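Local coordinates for protein SmhB (Serratia marcescens, PDB 6ZZ5) that is one component of the tripartite alpha-pore-forming toxin Smh, here in its soluble form, with a sequence of the Bacillus haemolytic enterotoxin (HBL) family, at residues A[16-21]-A[272-277]; A[69-74]-A[121-126]; A[76-81]-A[114-119]. All blocks are in the same frame, centred on the assembly; numbering follows the deposited sequence.

How the contacts relate
From the N terminus, helix 4-30 leads into helix 44-92, which turns back into helix 99-151. Much later in the chain comes helix 252-300. Contact 1 joins the first of these to the last and so closes the longest loop, with contacts 2 and 3 lying inside it. Contact 2 bridges helices 44-92 and 99-151, and contact 3 joins the same pair nearer their connecting turn, nested inside contact 2; none cross. Along this hairpin the centres of contacts 2 and 3 lie about 10 Å apart, tied by a salt bridge from Arg125 NH1 to Glu118 OE2 (3.1 Å). Ala19 packs on Ile72, and Ser16 on Val76, linking contact 1 to the hairpin.

Contact 1 (A[16-21]-A[272-277]); sequences SSQALH and QSAVTA. With EDO (1,2-ethanediol), chain H.
Gln18 reaches across from helix 4-30 and lays the end of its side chain against Ser273 and Ala274 on helix 252-300. Its CG is anti to the backbone N (chi1 -162°), and the chain then bends at chi2 (-82°), which carries the amide over the backbone between these two residues. OE1 comes down on Ala274, 3.2 Å from its CA and equally near its CB. NE2 and CD lie over Ala274 N, with NE2 3.5 Å from that nitrogen and 3.7 Å from Ser273 CB. None of this amounts to a hydrogen bond across the contact, so the amide is held here by close van der Waals packing. Beside the start of the chain, Ala277 CB is 4.5 Å from Gln18 CB. The helices run in opposite senses, as neighbours in the elongated helical bundle that makes up most of this soluble toxin component, and opposite the glutamine helix 252-300 presents the small residues Ser273, Ala274 and Ala277. Ala274 also rests on Ile127 of helix 99-151. Two other flanks of helix 4-30 are covered as well: Ser17 meets Val181 and Val182 of helix 156-184, and Ala19 faces helix 44-92. Ser273 turns its hydroxyl away from the amide; OG makes a weak hydrogen bond to Thr269 O and approaches C1 of a 1,2-ethanediol at 3.4 Å. Thr276 OG1 is hydrogen-bonded to O2 of the same molecule (3.1 Å), which probably came from the crystallisation liquor and lies beside Ser273 and the exposed Thr276.

Contact 2 (A[69-74]-A[121-126]); sequences QPLIIR and ANTRRT. With SO4 (sulfate ion), chain E.
The side chains of Leu71 and Thr123 overlap flank to flank, pointing opposite ways, where helix 44-92 lies against helix 99-151, and this is the tight part of the contact. Thr123 has OG1 anti to its carbonyl carbon (chi1 -61°), which sets the hydroxyl 3.4 Å from Leu71 CB and near CD1, while its methyl CG2 lies between Leu71 CB (4.2 Å) and Ile72 CG1 (4.3 Å). The hydroxyl is well supplied with polar company: it is hydrogen-bonded to Val119 O one turn earlier and, at 2.6 Å, to a water that donates to Leu71 O. That water is the one polar bridge between the segments. The two helices form an antiparallel hairpin in the long bundle of this HBL-like toxin. Pro70 has no N-H to give and Leu71 N makes no bond to the turn before, so helix 44-92 kinks here. Ile72 reaches inward to Gln15 of helix 4-30. Away from Leu71, helix 99-151 presents Arg124 and Arg125 to a sulfate ion, probably taken from the crystallisation liquor. Arg124 NH1 donates to its O4 (2.7 Å, 159°) and Arg125 NE to its O1 (2.7 Å, 167°), with the sulfate at the edge of both guanidinium groups. Ala121 O lies above one face of each, out toward the rim. Arg125 NH1 also makes a weak bond to Asn122 OD1 (2.6 Å).

Contact 3 (A[76-81]-A[114-119]); sequences VTNIQD and KEYQEV
Tyr116 lies with one ring face against Asn78, the main meeting point of helices 99-151 and 44-92 at this level. Its CG stands beside its own backbone N (chi1 -66°), swinging the ring across to helix 44-92. Asn78 CB sits over the centre of the ring, 3.6 Å from the centroid, in a CH-pi contact, and the amide stacks beside it nearly flat, its plane 10° from that of the ring, with CG 3.4 Å from Tyr116 CD1. The phenol oxygen continues to Asp81, donating to OD2 in a very short bond (2.5 Å); Asp81 has a second conformer, so that length is doubtful. The carbonyl of Tyr116 contributes too: a water donates to Tyr116 O (2.7 Å) and accepts from Asn78 ND2 (2.9 Å), tethering the amide that stacks on the ring. The segments belong to an antiparallel helical hairpin of the HBL-like bundle; their axes approach to 10.5 Å with N-to-C directions 166° apart. Next along, Gln117 bonds to Asp286 and Thr289 of helix 252-300, while Ile79 packs on Met8 and Met12 of helix 4-30. Val119 then brings CG1 to within 4.0 Å of Asn78 ND2, its side chain lying athwart the asparagine.

Contact 1 (A[16-21]-A[272-277])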
loop_
_atom_site.group_PDB
_atom_site.type_symbol
_atom_site.label_atom_id
_atom_site.label_comp_id
_atom_site.label_asym_id
_atom_site.label_seq_id
_atom_site.Cartn_x
_atom_site.Cartn_y
_atom_site.Cartn_z
ATOM N N SER A 16 1.579 -6.775 -2.406
ATOM C CA SER A 16 0.954 -7.194 -1.129
ATOM C C SER A 16 1.439 -6.342 0.062
ATOM O O SER A 16 0.617 -5.911 0.888
ATOM C CB SER A 16 1.186 -8.660 -0.922
ATOM O OG SER A 16 0.493 -9.329 -1.972
ATOM N N SER A 17 2.728 -6.102 0.154
ATOM C CA SER A 17 3.331 -5.329 1.267
ATOM C C SER A 17 2.887 -3.866 1.122
ATOM O O SER A 17 2.396 -3.299 2.105
ATOM C CB SER A 17 4.836 -5.470 1.283
ATOM O OG SER A 17 5.379 -5.154 0.042
ATOM N N GLN A 18 2.928 -3.336 -0.096
ATOM C CA GLN A 18 2.493 -1.932 -0.332
ATOM C C GLN A 18 1.008 -1.777 -0.023
ATOM O O GLN A 18 0.630 -0.741 0.554
ATOM C CB GLN A 18 2.827 -1.456 -1.741
ATOM C CG GLN A 18 2.787 0.060 -1.865
ATOM C CD GLN A 18 1.382 0.571 -2.063
ATOM O OE1 GLN A 18 0.520 -0.100 -2.640
ATOM N NE2 GLN A 18 1.148 1.803 -1.613
ATOM N N ALA A 19 0.183 -2.755 -0.393
ATOM C CA ALA A 19 -1.264 -2.708 -0.193
ATOM C C ALA A 19 -1.579 -2.550 1.308
ATOM O O ALA A 19 -2.517 -1.830 1.635
ATOM C CB ALA A 19 -1.937 -3.893 -0.816
ATOM N N LEU A 20 -0.865 -3.225 2.175
ATOM C CA LEU A 20 -1.066 -3.081 3.643
ATOM C C LEU A 20 -0.718 -1.684 4.127
ATOM O O LEU A 20 -1.419 -1.132 4.997
ATOM C CB LEU A 20 -0.213 -4.110 4.361
ATOM C CG LEU A 20 -0.685 -5.558 4.175
ATOM C CD1 LEU A 20 0.166 -6.466 4.983
ATOM C CD2 LEU A 20 -2.139 -5.732 4.565
ATOM N N HIS A 21 0.278 -1.084 3.526
ATOM C CA HIS A 21 0.710 0.290 3.892
ATOM C C HIS A 21 -0.383 1.282 3.472
ATOM O O HIS A 21 -0.855 2.093 4.303
ATOM C CB HIS A 21 2.068 0.553 3.215
ATOM C CG HIS A 21 2.724 1.837 3.588
ATOM N ND1 HIS A 21 4.012 2.186 3.137
ATOM C CD2 HIS A 21 2.305 2.827 4.416
ATOM C CE1 HIS A 21 4.306 3.380 3.640
ATOM N NE2 HIS A 21 3.265 3.794 4.423
ATOM N N GLN A 272 0.362 6.532 -5.609
ATOM C CA GLN A 272 1.406 6.470 -6.664
ATOM C C GLN A 272 2.184 5.151 -6.494
ATOM O O GLN A 272 2.429 4.457 -7.481
ATOM C CB GLN A 272 2.266 7.713 -6.671
ATOM C CG GLN A 272 3.277 7.762 -7.833
ATOM C CD GLN A 272 2.588 8.100 -9.139
ATOM O OE1 GLN A 272 2.024 9.178 -9.281
ATOM N NE2 GLN A 272 2.544 7.160 -10.047
ATOM N N SER A 273 2.573 4.827 -5.277
ATOM C CA SER A 273 3.316 3.579 -4.960
ATOM C C SER A 273 2.449 2.374 -5.281
ATOM O O SER A 273 2.998 1.358 -5.808
ATOM C CB SER A 273 3.810 3.528 -3.522
ATOM O OG SER A 273 4.633 4.680 -3.291
ATOM N N ALA A 274 1.152 2.477 -5.063
ATOM C CA ALA A 274 0.229 1.384 -5.437
ATOM C C ALA A 274 0.160 1.243 -6.971
ATOM O O ALA A 274 0.108 0.091 -7.466
ATOM C CB ALA A 274 -1.134 1.569 -4.811
ATOM N N VAL A 275 0.206 2.337 -7.735
ATOM C CA VAL A 275 0.262 2.272 -9.232
ATOM C C VAL A 275 1.533 1.521 -9.654
ATOM O O VAL A 275 1.446 0.646 -10.585
ATOM C CB VAL A 275 0.227 3.650 -9.932
ATOM C CG1 VAL A 275 0.453 3.528 -11.442
ATOM C CG2 VAL A 275 -1.059 4.369 -9.642
ATOM N N THR A 276 2.685 1.931 -9.111
ATOM C CA THR A 276 3.982 1.292 -9.413
ATOM C C THR A 276 3.888 -0.213 -9.145
ATOM O O THR A 276 4.223 -0.996 -10.042
ATOM C CB THR A 276 5.145 1.940 -8.667
ATOM O OG1 THR A 276 5.114 3.310 -9.043
ATOM C CG2 THR A 276 6.482 1.337 -9.021
ATOM N N ALA A 277 3.461 -0.606 -7.973
ATOM C CA ALA A 277 3.320 -2.053 -7.629
ATOM C C ALA A 277 2.371 -2.755 -8.608
ATOM O O ALA A 277 2.647 -3.899 -9.023
ATOM C CB ALA A 277 2.894 -2.231 -6.198
HETATM C C1 EDO H . 7.389 3.431 -4.905
HETATM O O1 EDO H . 7.443 2.014 -4.987
HETATM C C2 EDO H . 7.660 4.054 -6.225
HETATM O O2 EDO H . 6.581 4.814 -6.737
#

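Contact 2 (A[69-74]-A[121-126])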
loop_
_atom_site.group_PDB
_atom_site.type_symbol
_atom_site.label_atom_id
_atom_site.label_comp_id
_atom_site.label_asym_id
_atom_site.label_seq_id
_atom_site.Cartn_x
_atom_site.Cartn_y
_atom_site.Cartn_z
ATOM N N GLN A 69 -8.480 -2.725 -2.569
ATOM C CA GLN A 69 -7.838 -3.756 -1.716
ATOM C C GLN A 69 -8.342 -5.167 -2.084
ATOM O O GLN A 69 -7.514 -6.097 -2.104
ATOM C CB GLN A 69 -8.038 -3.453 -0.230
ATOM C CG GLN A 69 -7.296 -4.380 0.720
ATOM C CD GLN A 69 -5.825 -4.110 0.892
ATOM O OE1 GLN A 69 -5.253 -3.223 0.274
ATOM N NE2 GLN A 69 -5.176 -4.892 1.730
ATOM N N PRO A 70 -9.662 -5.448 -2.204
ATOM C CA PRO A 70 -10.141 -6.799 -2.562
ATOM C C PRO A 70 -9.580 -7.327 -3.892
ATOM O O PRO A 70 -9.356 -8.563 -3.994
ATOM C CB PRO A 70 -11.672 -6.720 -2.631
ATOM C CG PRO A 70 -11.971 -5.487 -1.804
ATOM C CD PRO A 70 -10.804 -4.535 -2.027
ATOM N N LEU A 71 -9.246 -6.442 -4.829
ATOM C CA LEU A 71 -8.636 -6.807 -6.132
ATOM C C LEU A 71 -7.199 -7.240 -5.916
ATOM O O LEU A 71 -6.711 -8.132 -6.688
ATOM C CB LEU A 71 -8.726 -5.683 -7.164
ATOM C CG LEU A 71 -10.145 -5.209 -7.499
ATOM C CD1 LEU A 71 -10.073 -4.049 -8.475
ATOM C CD2 LEU A 71 -11.064 -6.324 -7.992
ATOM N N ILE A 72 -6.500 -6.616 -4.963
ATOM C CA ILE A 72 -5.099 -7.002 -4.690
ATOM C C ILE A 72 -5.105 -8.410 -4.056
ATOM O O ILE A 72 -4.310 -9.263 -4.430
ATOM C CB ILE A 72 -4.405 -5.875 -3.914
ATOM C CG1 ILE A 72 -4.288 -4.656 -4.849
ATOM C CG2 ILE A 72 -3.056 -6.355 -3.435
ATOM C CD1 ILE A 72 -3.964 -3.373 -4.223
ATOM N N ILE A 73 -6.024 -8.683 -3.157
ATOM C CA ILE A 73 -6.102 -10.023 -2.530
ATOM C C ILE A 73 -6.480 -11.047 -3.599
ATOM O O ILE A 73 -5.906 -12.167 -3.618
ATOM C CB ILE A 73 -7.057 -10.005 -1.325
ATOM C CG1 ILE A 73 -6.496 -9.069 -0.235
ATOM C CG2 ILE A 73 -7.287 -11.416 -0.814
ATOM C CD1 ILE A 73 -7.487 -8.731 0.865
ATOM N N ARG A 74 -7.419 -10.669 -4.451
ATOM C CA ARG A 74 -7.856 -11.527 -5.558
ATOM C C ARG A 74 -6.629 -11.905 -6.404
ATOM O O ARG A 74 -6.550 -13.095 -6.830
ATOM C CB ARG A 74 -8.970 -10.806 -6.311
ATOM C CG ARG A 74 -9.359 -11.453 -7.619
ATOM C CD ARG A 74 -9.962 -12.795 -7.336
ATOM N NE ARG A 74 -11.164 -12.707 -6.524
ATOM C CZ ARG A 74 -11.780 -13.763 -5.991
ATOM N NH1 ARG A 74 -12.890 -13.596 -5.286
ATOM N NH2 ARG A 74 -11.276 -14.975 -6.167
ATOM N N ALA A 121 -4.463 -5.821 -14.964
ATOM C CA ALA A 121 -4.536 -4.624 -15.814
ATOM C C ALA A 121 -5.732 -3.753 -15.380
ATOM O O ALA A 121 -5.565 -2.526 -15.307
ATOM C CB ALA A 121 -4.643 -5.007 -17.258
ATOM N N ASN A 122 -6.892 -4.335 -15.086
ATOM C CA ASN A 122 -8.065 -3.567 -14.566
ATOM C C ASN A 122 -7.703 -2.949 -13.210
ATOM O O ASN A 122 -8.002 -1.790 -12.996
ATOM C CB ASN A 122 -9.352 -4.393 -14.587
ATOM C CG ASN A 122 -9.862 -4.523 -16.010
ATOM O OD1 ASN A 122 -9.528 -3.680 -16.870
ATOM N ND2 ASN A 122 -10.635 -5.565 -16.294
ATOM N N THR A 123 -7.029 -3.674 -12.347
ATOM C CA THR A 123 -6.553 -3.173 -11.041
ATOM C C THR A 123 -5.626 -1.970 -11.248
ATOM O O THR A 123 -5.839 -0.945 -10.583
ATOM C CB THR A 123 -5.901 -4.295 -10.225
ATOM O OG1 THR A 123 -6.924 -5.274 -10.030
ATOM C CG2 THR A 123 -5.429 -3.812 -8.876
ATOM N N ARG A 124 -4.634 -2.109 -12.115
ATOM C CA ARG A 124 -3.680 -1.019 -12.436
ATOM C C ARG A 124 -4.447 0.219 -12.902
ATOM O O ARG A 124 -4.090 1.358 -12.484
ATOM C CB ARG A 124 -2.681 -1.452 -13.505
ATOM C CG ARG A 124 -1.789 -0.303 -13.964
ATOM C CD ARG A 124 -0.764 -0.669 -15.015
ATOM N NE ARG A 124 -1.369 -1.432 -16.083
ATOM C CZ ARG A 124 -2.086 -0.924 -17.074
ATOM N NH1 ARG A 124 -2.300 0.378 -17.158
ATOM N NH2 ARG A 124 -2.584 -1.724 -17.997
ATOM N N ARG A 125 -5.417 0.049 -13.794
ATOM C CA ARG A 125 -6.172 1.195 -14.335
ATOM C C ARG A 125 -7.021 1.825 -13.216
ATOM O O ARG A 125 -7.142 3.062 -13.164
ATOM C CB ARG A 125 -7.069 0.802 -15.498
ATOM C CG ARG A 125 -6.396 0.375 -16.795
ATOM C CD ARG A 125 -7.472 -0.229 -17.742
ATOM N NE ARG A 125 -6.717 -0.912 -18.760
ATOM C CZ ARG A 125 -6.728 -2.199 -19.051
ATOM N NH1 ARG A 125 -7.624 -3.023 -18.562
ATOM N NH2 ARG A 125 -5.906 -2.629 -19.987
ATOM N N THR A 126 -7.623 1.031 -12.338
ATOM C CA THR A 126 -8.484 1.536 -11.264
ATOM C C THR A 126 -7.620 2.360 -10.289
ATOM O O THR A 126 -8.041 3.509 -9.914
ATOM C CB THR A 126 -9.230 0.421 -10.526
ATOM O OG1 THR A 126 -9.975 -0.252 -11.536
ATOM C CG2 THR A 126 -10.167 0.959 -9.469
HETATM S S SO4 E . -4.006 0.769 -20.661
HETATM O O1 SO4 E . -5.417 0.817 -20.333
HETATM O O2 SO4 E . -3.643 -0.572 -21.037
HETATM O O3 SO4 E . -3.723 1.669 -21.752
HETATM O O4 SO4 E . -3.259 1.184 -19.508
HETATM O O HOH W 1 -5.539 -7.403 -9.290
#

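Contact 3 (A[76-81]-A[114-119])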
loop_
_atom_site.group_PDB
_atom_site.type_symbol
_atom_site.label_atom_id
_atom_site.label_comp_id
_atom_site.label_asym_id
_atom_site.label_seq_id
_atom_site.Cartn_x
_atom_site.Cartn_y
_atom_site.Cartn_z
ATOM N N VAL A 76 -3.591 -12.240 -5.537
ATOM C CA VAL A 76 -2.777 -13.268 -4.840
ATOM C C VAL A 76 -3.473 -14.624 -5.027
ATOM O O VAL A 76 -2.749 -15.631 -5.224
ATOM C CB VAL A 76 -2.566 -12.928 -3.347
ATOM C CG1 VAL A 76 -1.878 -14.060 -2.645
ATOM C CG2 VAL A 76 -1.815 -11.630 -3.160
ATOM N N THR A 77 -4.776 -14.702 -4.866
ATOM C CA THR A 77 -5.557 -15.948 -5.106
ATOM C C THR A 77 -5.341 -16.436 -6.556
ATOM O O THR A 77 -5.223 -17.655 -6.809
ATOM C CB THR A 77 -7.059 -15.724 -4.856
ATOM O OG1 THR A 77 -7.122 -15.249 -3.507
ATOM C CG2 THR A 77 -7.884 -16.985 -5.052
ATOM N N ASN A 78 -5.295 -15.518 -7.500
ATOM C CA ASN A 78 -5.119 -15.864 -8.946
ATOM C C ASN A 78 -3.726 -16.449 -9.152
ATOM O O ASN A 78 -3.608 -17.390 -9.907
ATOM C CB ASN A 78 -5.318 -14.645 -9.854
ATOM C CG ASN A 78 -6.740 -14.158 -9.866
ATOM O OD1 ASN A 78 -7.629 -14.890 -9.443
ATOM N ND2 ASN A 78 -6.973 -12.959 -10.378
ATOM N N ILE A 79 -2.695 -15.877 -8.518
ATOM C CA ILE A 79 -1.331 -16.430 -8.597
ATOM C C ILE A 79 -1.399 -17.856 -8.054
ATOM O O ILE A 79 -0.834 -18.750 -8.648
ATOM C CB ILE A 79 -0.334 -15.544 -7.833
ATOM C CG1 ILE A 79 -0.254 -14.157 -8.512
ATOM C CG2 ILE A 79 1.007 -16.238 -7.749
ATOM C CD1 ILE A 79 0.676 -13.210 -7.854
ATOM N N GLN A 80 -2.009 -18.045 -6.886
ATOM C CA GLN A 80 -2.082 -19.371 -6.265
ATOM C C GLN A 80 -2.730 -20.320 -7.281
ATOM O O GLN A 80 -2.186 -21.427 -7.483
ATOM C CB GLN A 80 -2.871 -19.330 -4.972
ATOM C CG GLN A 80 -2.854 -20.637 -4.209
ATOM C CD GLN A 80 -3.509 -20.483 -2.867
ATOM O OE1 GLN A 80 -4.636 -20.854 -2.744
ATOM N NE2 GLN A 80 -2.839 -19.880 -1.894
ATOM N N ASP A 81 -3.857 -19.931 -7.853
ATOM C CA ASP A 81 -4.638 -20.856 -8.717
ATOM C C ASP A 81 -3.834 -21.107 -9.995
ATOM O O ASP A 81 -3.845 -22.264 -10.461
ATOM C CB ASP A 81 -6.038 -20.368 -9.045
ATOM C CG ASP A 81 -6.727 -21.315 -10.028
ATOM O OD1 ASP A 81 -6.718 -22.583 -9.808
ATOM O OD2 ASP A 81 -7.108 -20.799 -11.064
ATOM N N LYS A 114 -3.975 -15.252 -19.218
ATOM C CA LYS A 114 -4.423 -13.995 -19.876
ATOM C C LYS A 114 -5.605 -13.372 -19.121
ATOM O O LYS A 114 -5.692 -12.133 -19.068
ATOM C CB LYS A 114 -4.852 -14.240 -21.314
ATOM C CG LYS A 114 -3.700 -14.352 -22.288
ATOM C CD LYS A 114 -4.144 -14.517 -23.723
ATOM C CE LYS A 114 -4.024 -15.952 -24.188
ATOM N NZ LYS A 114 -4.608 -16.133 -25.535
ATOM N N GLU A 115 -6.512 -14.183 -18.592
ATOM C CA GLU A 115 -7.657 -13.679 -17.816
ATOM C C GLU A 115 -7.088 -13.051 -16.531
ATOM O O GLU A 115 -7.545 -11.977 -16.131
ATOM C CB GLU A 115 -8.646 -14.824 -17.629
ATOM C CG GLU A 115 -9.769 -14.570 -16.682
ATOM C CD GLU A 115 -10.551 -15.853 -16.318
ATOM O OE1 GLU A 115 -10.822 -16.710 -17.219
ATOM O OE2 GLU A 115 -10.876 -16.024 -15.118
ATOM N N TYR A 116 -6.111 -13.676 -15.889
ATOM C CA TYR A 116 -5.529 -13.143 -14.626
ATOM C C TYR A 116 -4.741 -11.863 -14.935
ATOM O O TYR A 116 -4.763 -10.924 -14.142
ATOM C CB TYR A 116 -4.693 -14.196 -13.903
ATOM C CG TYR A 116 -5.476 -15.377 -13.375
ATOM C CD1 TYR A 116 -6.816 -15.250 -13.065
ATOM C CD2 TYR A 116 -4.880 -16.611 -13.169
ATOM C CE1 TYR A 116 -7.561 -16.307 -12.560
ATOM C CE2 TYR A 116 -5.618 -17.691 -12.655
ATOM C CZ TYR A 116 -6.945 -17.519 -12.308
ATOM O OH TYR A 116 -7.717 -18.553 -11.848
ATOM N N GLN A 117 -4.063 -11.833 -16.061
ATOM C CA GLN A 117 -3.341 -10.638 -16.531
ATOM C C GLN A 117 -4.333 -9.485 -16.698
ATOM O O GLN A 117 -4.008 -8.381 -16.240
ATOM C CB GLN A 117 -2.618 -10.908 -17.847
ATOM C CG GLN A 117 -1.867 -9.681 -18.318
ATOM C CD GLN A 117 -1.058 -9.972 -19.550
ATOM O OE1 GLN A 117 -0.780 -11.131 -19.888
ATOM N NE2 GLN A 117 -0.636 -8.903 -20.196
ATOM N N GLU A 118 -5.471 -9.733 -17.333
ATOM C CA GLU A 118 -6.508 -8.694 -17.565
ATOM C C GLU A 118 -7.049 -8.215 -16.223
ATOM O O GLU A 118 -7.321 -7.014 -16.115
ATOM C CB GLU A 118 -7.633 -9.170 -18.483
ATOM C CG GLU A 118 -8.576 -8.053 -18.910
ATOM C CD GLU A 118 -7.960 -6.807 -19.547
ATOM O OE1 GLU A 118 -6.784 -6.836 -20.017
ATOM O OE2 GLU A 118 -8.662 -5.798 -19.539
ATOM N N VAL A 119 -7.212 -9.097 -15.232
ATOM C CA VAL A 119 -7.596 -8.650 -13.875
ATOM C C VAL A 119 -6.513 -7.669 -13.351
ATOM O O VAL A 119 -6.877 -6.630 -12.804
ATOM C CB VAL A 119 -7.820 -9.816 -12.904
ATOM C CG1 VAL A 119 -7.973 -9.276 -11.496
ATOM C CG2 VAL A 119 -9.012 -10.654 -13.367
HETATM O O HOH W 2 -4.838 -11.378 -11.439
#